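Local coordinates for protein oxidoreductase, putative (Neosartorya fumigata, PDB 6SKX) that probably catalyses the NADPH-dependent reductive amination of carbonyl compounds to amines, using a Rossmann-type domain to bind the cofactor, at residues 109-114 with 134-139; 18-23 with 147-152; 77-82 with 103-108. All coordinates share one frame; numbering follows the deposited sequence.

Contact 1 (109-114 with 134-139); sequences GARYVH and SGSPDA
His114 and Ser134 form an antiparallel hydrogen-bonded pair: His114 N donates to Ser134 O (2.9 Å), and Ser134 N returns the bond to His114 O (3.0 Å). The pairing runs on past the non-hydrogen-bonded pair Val113 and Gly135 to a third backbone bond, Ser136 N to Tyr112 O, 2.8 Å long and almost straight (174° at the hydrogen). Between these bonds Val113 CA makes a C-H...O contact with Ser134 O at 3.4 Å. The two segments thus stay joined up to the residue where 134-139 leaves the sheet and turns into a helix. Ser136 is the N-cap of that helix. Its OG stands anti to the backbone N (chi1 162°) and accepts from Ala139 N at 3.1 Å, while the CB and CD of Arg111 pass alongside this hydroxyl. Beyond them the bent Arg111 chain lays one guanidinium face on the first helical turn, with Ala139 CA 3.9 Å above the plane, over its centre. Asp138 makes no salt bridge here, since Arg111 NH1 and Asp138 OD2 stay 5.1 Å apart; the carboxylate plane is turned 65° from the guanidinium, and Arg111 NH1 instead meets Asp138 CB. The NH2 group is hydrogen-bonded to Thr86. The closest apolar contact between side chains is Val113 CG1 to Ala139 CB, 3.8 Å. In the Rossmann-type domain these residues join the two strands of the hairpin 111-118 and 130-135 and the start of helix 137-147. On its other side strand 111-118 bonds to strand 86-89, where Tyr112 OH also reaches Asn89. Tyr112 and His114 pack on helix 95-106, and Ser134 OG bonds to Asp159 O and Ala163 N, tying the hairpin to the beginning of the long helix 162-188.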
loop_
_atom_site.group_PDB
_atom_site.type_symbol
_atom_site.label_atom_id
_atom_site.label_comp_id
_atom_site.label_asym_id
_atom_site.label_seq_id
_atom_site.Cartn_x
_atom_site.Cartn_y
_atom_site.Cartn_z
ATOM N N GLY A 109 11.709 -41.146 2.698
ATOM C CA GLY A 109 12.694 -41.166 3.796
ATOM C C GLY A 109 13.342 -39.813 4.079
ATOM O O GLY A 109 14.334 -39.792 4.869
ATOM N N ALA A 110 12.855 -38.730 3.461
ATOM C CA ALA A 110 13.403 -37.351 3.625
ATOM C C ALA A 110 12.624 -36.601 4.721
ATOM O O ALA A 110 11.529 -37.066 5.102
ATOM C CB ALA A 110 13.366 -36.612 2.296
ATOM N N ARG A 111 13.204 -35.523 5.259
ATOM C CA ARG A 111 12.509 -34.508 6.106
ATOM C C ARG A 111 12.301 -33.235 5.264
ATOM O O ARG A 111 13.130 -32.979 4.354
ATOM C CB ARG A 111 13.345 -34.234 7.348
ATOM C CG ARG A 111 13.365 -35.377 8.356
ATOM C CD ARG A 111 14.270 -35.112 9.570
ATOM N NE ARG A 111 15.533 -34.470 9.215
ATOM C CZ ARG A 111 16.453 -34.030 10.059
ATOM N NH1 ARG A 111 16.289 -34.107 11.364
ATOM N NH2 ARG A 111 17.550 -33.482 9.580
ATOM N N TYR A 112 11.233 -32.465 5.523
ATOM C CA TYR A 112 10.780 -31.356 4.640
ATOM C C TYR A 112 10.430 -30.096 5.427
ATOM O O TYR A 112 9.646 -30.140 6.393
ATOM C CB TYR A 112 9.556 -31.792 3.837
ATOM C CG TYR A 112 9.143 -30.854 2.735
ATOM C CD1 TYR A 112 8.284 -29.792 2.973
ATOM C CD2 TYR A 112 9.565 -31.058 1.434
ATOM C CE1 TYR A 112 7.861 -28.958 1.945
ATOM C CE2 TYR A 112 9.136 -30.242 0.393
ATOM C CZ TYR A 112 8.276 -29.186 0.648
ATOM O OH TYR A 112 7.881 -28.344 -0.370
ATOM N N VAL A 113 11.020 -28.975 5.024
ATOM C CA VAL A 113 10.530 -27.638 5.439
ATOM C C VAL A 113 10.375 -26.784 4.196
ATOM O O VAL A 113 11.226 -26.878 3.309
ATOM C CB VAL A 113 11.347 -26.979 6.571
ATOM C CG1 VAL A 113 12.442 -27.852 7.139
ATOM C CG2 VAL A 113 11.818 -25.590 6.249
ATOM N N HIS A 114 9.271 -26.040 4.141
ATOM C CA HIS A 114 8.968 -25.055 3.071
ATOM C C HIS A 114 9.383 -23.662 3.551
ATOM O O HIS A 114 9.318 -23.406 4.800
ATOM C CB HIS A 114 7.487 -25.130 2.652
ATOM C CG HIS A 114 7.322 -24.800 1.207
ATOM N ND1 HIS A 114 7.370 -23.494 0.744
ATOM C CD2 HIS A 114 7.233 -25.574 0.113
ATOM C CE1 HIS A 114 7.260 -23.493 -0.566
ATOM N NE2 HIS A 114 7.182 -24.749 -0.981
ATOM N N SER A 134 8.216 -23.458 7.637
ATOM C CA SER A 134 7.238 -24.341 8.325
ATOM C C SER A 134 7.412 -25.785 7.842
ATOM O O SER A 134 7.878 -25.980 6.668
ATOM C CB SER A 134 5.805 -23.823 8.153
ATOM O OG SER A 134 5.278 -24.153 6.881
ATOM N N GLY A 135 7.096 -26.743 8.728
ATOM C CA GLY A 135 7.181 -28.202 8.467
ATOM C C GLY A 135 8.049 -28.865 9.518
ATOM O O GLY A 135 7.904 -28.503 10.723
ATOM N N SER A 136 8.990 -29.730 9.114
ATOM C CA SER A 136 9.768 -30.550 10.081
ATOM C C SER A 136 10.537 -29.649 11.045
ATOM O O SER A 136 11.446 -28.945 10.645
ATOM C CB SER A 136 10.692 -31.515 9.408
ATOM O OG SER A 136 11.676 -31.935 10.345
ATOM N N PRO A 137 10.225 -29.669 12.355
ATOM C CA PRO A 137 10.949 -28.857 13.328
ATOM C C PRO A 137 12.369 -29.326 13.683
ATOM O O PRO A 137 13.223 -28.474 13.903
ATOM C CB PRO A 137 10.073 -28.865 14.606
ATOM C CG PRO A 137 9.087 -30.011 14.424
ATOM C CD PRO A 137 9.103 -30.418 12.954
ATOM N N ASP A 138 12.624 -30.630 13.688
ATOM C CA ASP A 138 13.990 -31.190 13.908
ATOM C C ASP A 138 14.874 -30.708 12.751
ATOM O O ASP A 138 16.026 -30.262 13.025
ATOM C CB ASP A 138 13.993 -32.728 14.006
ATOM C CG ASP A 138 13.361 -33.299 15.275
ATOM O OD1 ASP A 138 12.977 -32.498 16.153
ATOM O OD2 ASP A 138 13.266 -34.551 15.389
ATOM N N ALA A 139 14.356 -30.792 11.515
ATOM C CA ALA A 139 15.049 -30.370 10.267
ATOM C C ALA A 139 15.381 -28.867 10.322
ATOM O O ALA A 139 16.559 -28.499 10.178
ATOM C CB ALA A 139 14.203 -30.681 9.062
#

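Contact 2 (18-23 with 147-152); sequences SRFLEE and LSVLAK
Arg19 turns the side of its guanidinium toward Val149 and grips one carbonyl oxygen with two nitrogens, NE to Val149 O at 2.9 Å and NH2 to Val149 O at 3.3 Å. The oxygen lies close to the guanidinium plane. NH2 arrives on a lone pair, whereas NE stands above the carbonyl plane. A bend at chi2 (57°) swings the Arg19 chain round to this position. Glu23, one helical turn on, folds back so that its CG lies 3.8 Å above the centre of the same guanidinium, and Arg19 NH2 forms a salt bridge with Glu23 OE2 (3.0 Å). Arg19 and Phe20 lie toward the end of helix 11-22, the first helix of the Rossmann-type domain, whose beginning holds the NADP-binding residues Ala11 and Met12, and Glu23 directly follows it; Val149 and Leu150 lie in the loop between helix 137-147 and strand 152-155. Phe20 crosses both loop side chains at about a right angle. Leu150 CD2 sits over the ring face, 4.3 Å from the Phe20 centroid and 27° off the normal, a CH-pi contact, and Val149 CG2 approaches Phe20 CE1 obliquely at 3.8 Å. The Val149 and Glu23 side chains run past each other in opposite directions, Val149 CB 3.9 Å from Glu23 CG.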
loop_
_atom_site.group_PDB
_atom_site.type_symbol
_atom_site.label_atom_id
_atom_site.label_comp_id
_atom_site.label_asym_id
_atom_site.label_seq_id
_atom_site.Cartn_x
_atom_site.Cartn_y
_atom_site.Cartn_z
ATOM N N SER A 18 25.832 -17.684 -4.208
ATOM C CA SER A 18 26.872 -16.634 -3.973
ATOM C C SER A 18 27.119 -16.477 -2.488
ATOM O O SER A 18 28.298 -16.535 -2.058
ATOM C CB SER A 18 26.550 -15.270 -4.508
ATOM O OG SER A 18 26.799 -15.248 -5.883
ATOM N N ARG A 19 26.038 -16.257 -1.767
ATOM C CA ARG A 19 26.084 -16.033 -0.302
ATOM C C ARG A 19 26.677 -17.256 0.420
ATOM O O ARG A 19 27.597 -17.068 1.248
ATOM C CB ARG A 19 24.671 -15.678 0.161
ATOM C CG ARG A 19 24.613 -15.235 1.601
ATOM C CD ARG A 19 25.518 -14.058 1.894
ATOM N NE ARG A 19 25.490 -13.969 3.342
ATOM C CZ ARG A 19 26.374 -13.348 4.102
ATOM N NH1 ARG A 19 27.400 -12.706 3.566
ATOM N NH2 ARG A 19 26.216 -13.385 5.412
ATOM N N PHE A 20 26.249 -18.491 0.112
ATOM C CA PHE A 20 26.879 -19.688 0.747
ATOM C C PHE A 20 28.380 -19.733 0.428
ATOM O O PHE A 20 29.182 -20.055 1.330
ATOM C CB PHE A 20 26.164 -20.992 0.370
ATOM C CG PHE A 20 24.925 -21.254 1.187
ATOM C CD1 PHE A 20 25.000 -21.368 2.564
ATOM C CD2 PHE A 20 23.675 -21.324 0.594
ATOM C CE1 PHE A 20 23.857 -21.567 3.323
ATOM C CE2 PHE A 20 22.534 -21.515 1.355
ATOM C CZ PHE A 20 22.633 -21.661 2.720
ATOM N N LEU A 21 28.779 -19.379 -0.788
ATOM C CA LEU A 21 30.214 -19.390 -1.218
ATOM C C LEU A 21 31.013 -18.275 -0.502
ATOM O O LEU A 21 32.106 -18.552 -0.107
ATOM C CB LEU A 21 30.297 -19.211 -2.740
ATOM C CG LEU A 21 29.927 -20.433 -3.573
ATOM C CD1 LEU A 21 29.631 -20.024 -5.016
ATOM C CD2 LEU A 21 31.057 -21.468 -3.546
ATOM N N GLU A 22 30.472 -17.072 -0.306
ATOM C CA GLU A 22 31.140 -15.997 0.486
ATOM C C GLU A 22 31.402 -16.500 1.917
ATOM O O GLU A 22 32.399 -16.100 2.514
ATOM C CB GLU A 22 30.291 -14.731 0.680
ATOM C CG GLU A 22 29.899 -13.991 -0.575
ATOM C CD GLU A 22 31.065 -13.708 -1.495
ATOM O OE1 GLU A 22 32.105 -13.243 -0.968
ATOM O OE2 GLU A 22 30.933 -13.986 -2.724
ATOM N N GLU A 23 30.454 -17.234 2.500
ATOM C CA GLU A 23 30.515 -17.714 3.905
ATOM C C GLU A 23 31.292 -19.032 3.998
ATOM O O GLU A 23 31.161 -19.682 5.031
ATOM C CB GLU A 23 29.094 -17.866 4.443
ATOM C CG GLU A 23 28.370 -16.545 4.641
ATOM C CD GLU A 23 29.106 -15.628 5.607
ATOM O OE1 GLU A 23 29.809 -16.147 6.491
ATOM O OE2 GLU A 23 29.033 -14.403 5.421
ATOM N N LEU A 147 20.982 -21.712 7.367
ATOM C CA LEU A 147 19.963 -20.846 6.722
ATOM C C LEU A 147 20.093 -19.383 7.203
ATOM O O LEU A 147 19.801 -18.496 6.419
ATOM C CB LEU A 147 18.578 -21.416 7.022
ATOM C CG LEU A 147 18.302 -22.771 6.372
ATOM C CD1 LEU A 147 17.013 -23.367 6.907
ATOM C CD2 LEU A 147 18.282 -22.673 4.860
ATOM N N SER A 148 20.569 -19.131 8.418
ATOM C CA SER A 148 20.673 -17.760 8.973
ATOM C C SER A 148 21.765 -16.936 8.244
ATOM O O SER A 148 21.792 -15.721 8.455
ATOM C CB SER A 148 20.861 -17.812 10.474
ATOM O OG SER A 148 22.126 -18.373 10.810
ATOM N N VAL A 149 22.614 -17.495 7.356
ATOM C CA VAL A 149 23.578 -16.624 6.609
ATOM C C VAL A 149 22.820 -15.881 5.506
ATOM O O VAL A 149 23.331 -14.867 5.028
ATOM C CB VAL A 149 24.818 -17.350 6.040
ATOM C CG1 VAL A 149 25.535 -18.190 7.106
ATOM C CG2 VAL A 149 24.513 -18.157 4.782
ATOM N N LEU A 150 21.627 -16.340 5.129
ATOM C CA LEU A 150 20.847 -15.730 4.024
ATOM C C LEU A 150 20.012 -14.537 4.517
ATOM O O LEU A 150 19.747 -13.638 3.702
ATOM C CB LEU A 150 19.895 -16.776 3.435
ATOM C CG LEU A 150 20.517 -18.071 2.910
ATOM C CD1 LEU A 150 19.412 -18.999 2.418
ATOM C CD2 LEU A 150 21.520 -17.805 1.795
ATOM N N ALA A 151 19.482 -14.601 5.738
ATOM C CA ALA A 151 18.319 -13.796 6.177
ATOM C C ALA A 151 17.934 -14.164 7.599
ATOM O O ALA A 151 18.328 -15.269 8.060
ATOM C CB ALA A 151 17.160 -14.047 5.255
ATOM N N LYS A 152 17.184 -13.277 8.256
ATOM C CA LYS A 152 16.441 -13.613 9.495
ATOM C C LYS A 152 15.571 -14.841 9.196
ATOM O O LYS A 152 14.949 -14.871 8.102
ATOM C CB LYS A 152 15.578 -12.440 9.982
ATOM C CG LYS A 152 16.302 -11.374 10.809
#

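Contact 3 (77-82 with 103-108); sequences GALDHL and DRFVSH
Arg104 O accepts two hydrogen bonds, from Ser107 OG (3.0 Å) and from His108 ND1 (3.1 Å), which come to it from opposite faces of the carbonyl plane. Both donors follow Arg104 at the C-terminal end of helix 95-106, so this oxygen is gripped where the regular helical bonding runs out. The histidine bond, with 155° at the hydrogen, fixes the turn of the imidazole and implies that ND1 is protonated, since a carbonyl oxygen can only accept. Held this way, with CG beside the backbone N (chi1 -81°), the ring presents a face to the segment 77-82. Leu79 CB lies over that face, displaced toward the rim, 3.8 Å from the His108 centroid and 21° off the normal, a CH-pi contact. The two methyl groups of Leu79 divide between the other helix residues. Its CD1 comes to the edge of the Arg104 guanidinium, 3.8 Å from Arg104 NH1, and its CD2 comes to the edge of the Phe105 ring, 4.3 Å from Phe105 CE1. Leu82 adds further apolar contacts: its CD1 approaches Phe105 CD1 obliquely at 3.7 Å and also touches the CB of His108, 4.1 Å from Leu82 CD1. Arg104 NH2 has its own partner, a salt bridge to Glu72, which ties helix 68-75 to helix 95-106. Leu82 and Phe105 both rest on Ile87 of strand 86-89. Helix 95-106 is the crossover between the adjacent parallel strands 86-89 and 111-118, a beta-alpha-beta unit of the Rossmann-type domain, and segment 77-82 packs against its C-terminal end. The 3-10 segment that includes Leu79 to His81 leads from helix 68-75 toward strand 86-89, and His81 leans on helix 51-56.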
loop_
_atom_site.group_PDB
_atom_site.type_symbol
_atom_site.label_atom_id
_atom_site.label_comp_id
_atom_site.label_asym_id
_atom_site.label_seq_id
_atom_site.Cartn_x
_atom_site.Cartn_y
_atom_site.Cartn_z
ATOM N N GLY A 77 13.387 -38.477 -11.511
ATOM C CA GLY A 77 14.325 -39.595 -11.729
ATOM C C GLY A 77 15.288 -39.838 -10.568
ATOM O O GLY A 77 16.307 -40.524 -10.813
ATOM N N ALA A 78 15.022 -39.321 -9.358
ATOM C CA ALA A 78 15.991 -39.352 -8.236
ATOM C C ALA A 78 15.320 -39.615 -6.882
ATOM O O ALA A 78 16.022 -39.506 -5.864
ATOM C CB ALA A 78 16.736 -38.039 -8.200
ATOM N N LEU A 79 14.042 -39.988 -6.848
ATOM C CA LEU A 79 13.302 -40.200 -5.577
ATOM C C LEU A 79 14.006 -41.257 -4.712
ATOM O O LEU A 79 13.922 -41.132 -3.483
ATOM C CB LEU A 79 11.864 -40.605 -5.907
ATOM C CG LEU A 79 11.076 -39.593 -6.737
ATOM C CD1 LEU A 79 9.754 -40.195 -7.201
ATOM C CD2 LEU A 79 10.849 -38.309 -5.949
ATOM N N ASP A 80 14.696 -42.236 -5.317
ATOM C CA ASP A 80 15.400 -43.343 -4.602
ATOM C C ASP A 80 16.618 -42.822 -3.813
ATOM O O ASP A 80 17.199 -43.642 -3.065
ATOM C CB ASP A 80 15.922 -44.427 -5.566
ATOM C CG ASP A 80 14.877 -45.240 -6.336
ATOM O OD1 ASP A 80 13.688 -45.250 -5.936
ATOM O OD2 ASP A 80 15.266 -45.867 -7.345
ATOM N N HIS A 81 17.050 -41.556 -3.977
ATOM C CA HIS A 81 18.297 -41.064 -3.330
ATOM C C HIS A 81 17.993 -40.181 -2.119
ATOM O O HIS A 81 18.965 -39.792 -1.430
ATOM C CB HIS A 81 19.185 -40.408 -4.377
ATOM C CG HIS A 81 19.706 -41.380 -5.383
ATOM N ND1 HIS A 81 18.981 -41.729 -6.525
ATOM C CD2 HIS A 81 20.866 -42.080 -5.430
ATOM C CE1 HIS A 81 19.693 -42.576 -7.243
ATOM N NE2 HIS A 81 20.858 -42.804 -6.593
ATOM N N LEU A 82 16.706 -39.992 -1.798
ATOM C CA LEU A 82 16.211 -39.008 -0.789
ATOM C C LEU A 82 16.359 -39.480 0.666
ATOM O O LEU A 82 16.246 -38.618 1.554
ATOM C CB LEU A 82 14.746 -38.703 -1.100
ATOM C CG LEU A 82 14.518 -37.946 -2.407
ATOM C CD1 LEU A 82 13.045 -37.610 -2.573
ATOM C CD2 LEU A 82 15.372 -36.676 -2.470
ATOM N N ASP A 103 4.435 -34.702 1.834
ATOM C CA ASP A 103 3.934 -36.098 2.017
ATOM C C ASP A 103 4.755 -37.049 1.140
ATOM O O ASP A 103 5.215 -38.092 1.633
ATOM C CB ASP A 103 2.444 -36.229 1.656
ATOM C CG ASP A 103 1.458 -35.706 2.701
ATOM O OD1 ASP A 103 1.870 -35.467 3.850
ATOM O OD2 ASP A 103 0.265 -35.558 2.353
ATOM N N ARG A 104 4.927 -36.672 -0.121
ATOM C CA ARG A 104 5.702 -37.434 -1.127
ATOM C C ARG A 104 7.150 -37.610 -0.645
ATOM O O ARG A 104 7.624 -38.762 -0.659
ATOM C CB ARG A 104 5.627 -36.690 -2.454
ATOM C CG ARG A 104 5.686 -37.575 -3.681
ATOM C CD ARG A 104 4.643 -37.163 -4.706
ATOM N NE ARG A 104 5.213 -36.404 -5.792
ATOM C CZ ARG A 104 6.126 -36.866 -6.634
ATOM N NH1 ARG A 104 6.606 -38.096 -6.505
ATOM N NH2 ARG A 104 6.576 -36.080 -7.597
ATOM N N PHE A 105 7.837 -36.540 -0.216
ATOM C CA PHE A 105 9.281 -36.630 0.134
ATOM C C PHE A 105 9.451 -37.462 1.417
ATOM O O PHE A 105 10.439 -38.217 1.489
ATOM C CB PHE A 105 9.962 -35.248 0.165
ATOM C CG PHE A 105 10.125 -34.590 -1.189
ATOM C CD1 PHE A 105 10.193 -35.338 -2.360
ATOM C CD2 PHE A 105 10.192 -33.211 -1.308
ATOM C CE1 PHE A 105 10.326 -34.726 -3.603
ATOM C CE2 PHE A 105 10.352 -32.602 -2.545
ATOM C CZ PHE A 105 10.418 -33.361 -3.691
ATOM N N VAL A 106 8.557 -37.316 2.398
ATOM C CA VAL A 106 8.592 -38.042 3.708
ATOM C C VAL A 106 8.425 -39.549 3.418
ATOM O O VAL A 106 9.135 -40.365 4.029
ATOM C CB VAL A 106 7.501 -37.537 4.679
ATOM C CG1 VAL A 106 7.266 -38.507 5.836
ATOM C CG2 VAL A 106 7.791 -36.144 5.223
ATOM N N SER A 107 7.553 -39.911 2.480
ATOM C CA SER A 107 7.331 -41.321 2.076
ATOM C C SER A 107 8.633 -41.883 1.496
ATOM O O SER A 107 8.734 -43.095 1.439
ATOM C CB SER A 107 6.196 -41.464 1.089
ATOM O OG SER A 107 6.700 -41.545 -0.241
ATOM N N HIS A 108 9.593 -41.050 1.069
ATOM C CA HIS A 108 10.851 -41.543 0.441
ATOM C C HIS A 108 12.005 -41.456 1.430
ATOM O O HIS A 108 13.151 -41.646 1.003
ATOM C CB HIS A 108 11.147 -40.802 -0.850
ATOM C CG HIS A 108 10.375 -41.312 -2.011
ATOM N ND1 HIS A 108 9.233 -40.678 -2.472
ATOM C CD2 HIS A 108 10.593 -42.372 -2.828
ATOM C CE1 HIS A 108 8.772 -41.328 -3.523
ATOM N NE2 HIS A 108 9.590 -42.374 -3.763
#

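All three contacts lie in the NAD-binding domain. Contacts 1 and 3 are neighbours, their centres 13 Å apart: helix 95-106 runs into strand 111-118, Tyr112 CD2 packs on Phe105 CD2 at 3.5 Å, and Ala110 N probably bonds to Phe105 O (3.2 Å), part of the Schellman motif that closes the helix, with Gly109 as its C-prime residue. Contact 2 stands apart, about 20 Å between centres from contact 1 and 26 Å from contact 3, and along the chain it encloses both. The NADP site holds no cofactor in this chain; between side chains, His114 is about 7 Å from Asn92, Leu150 about 8 Å from Met12 and Phe105 about 9 Å from Leu65.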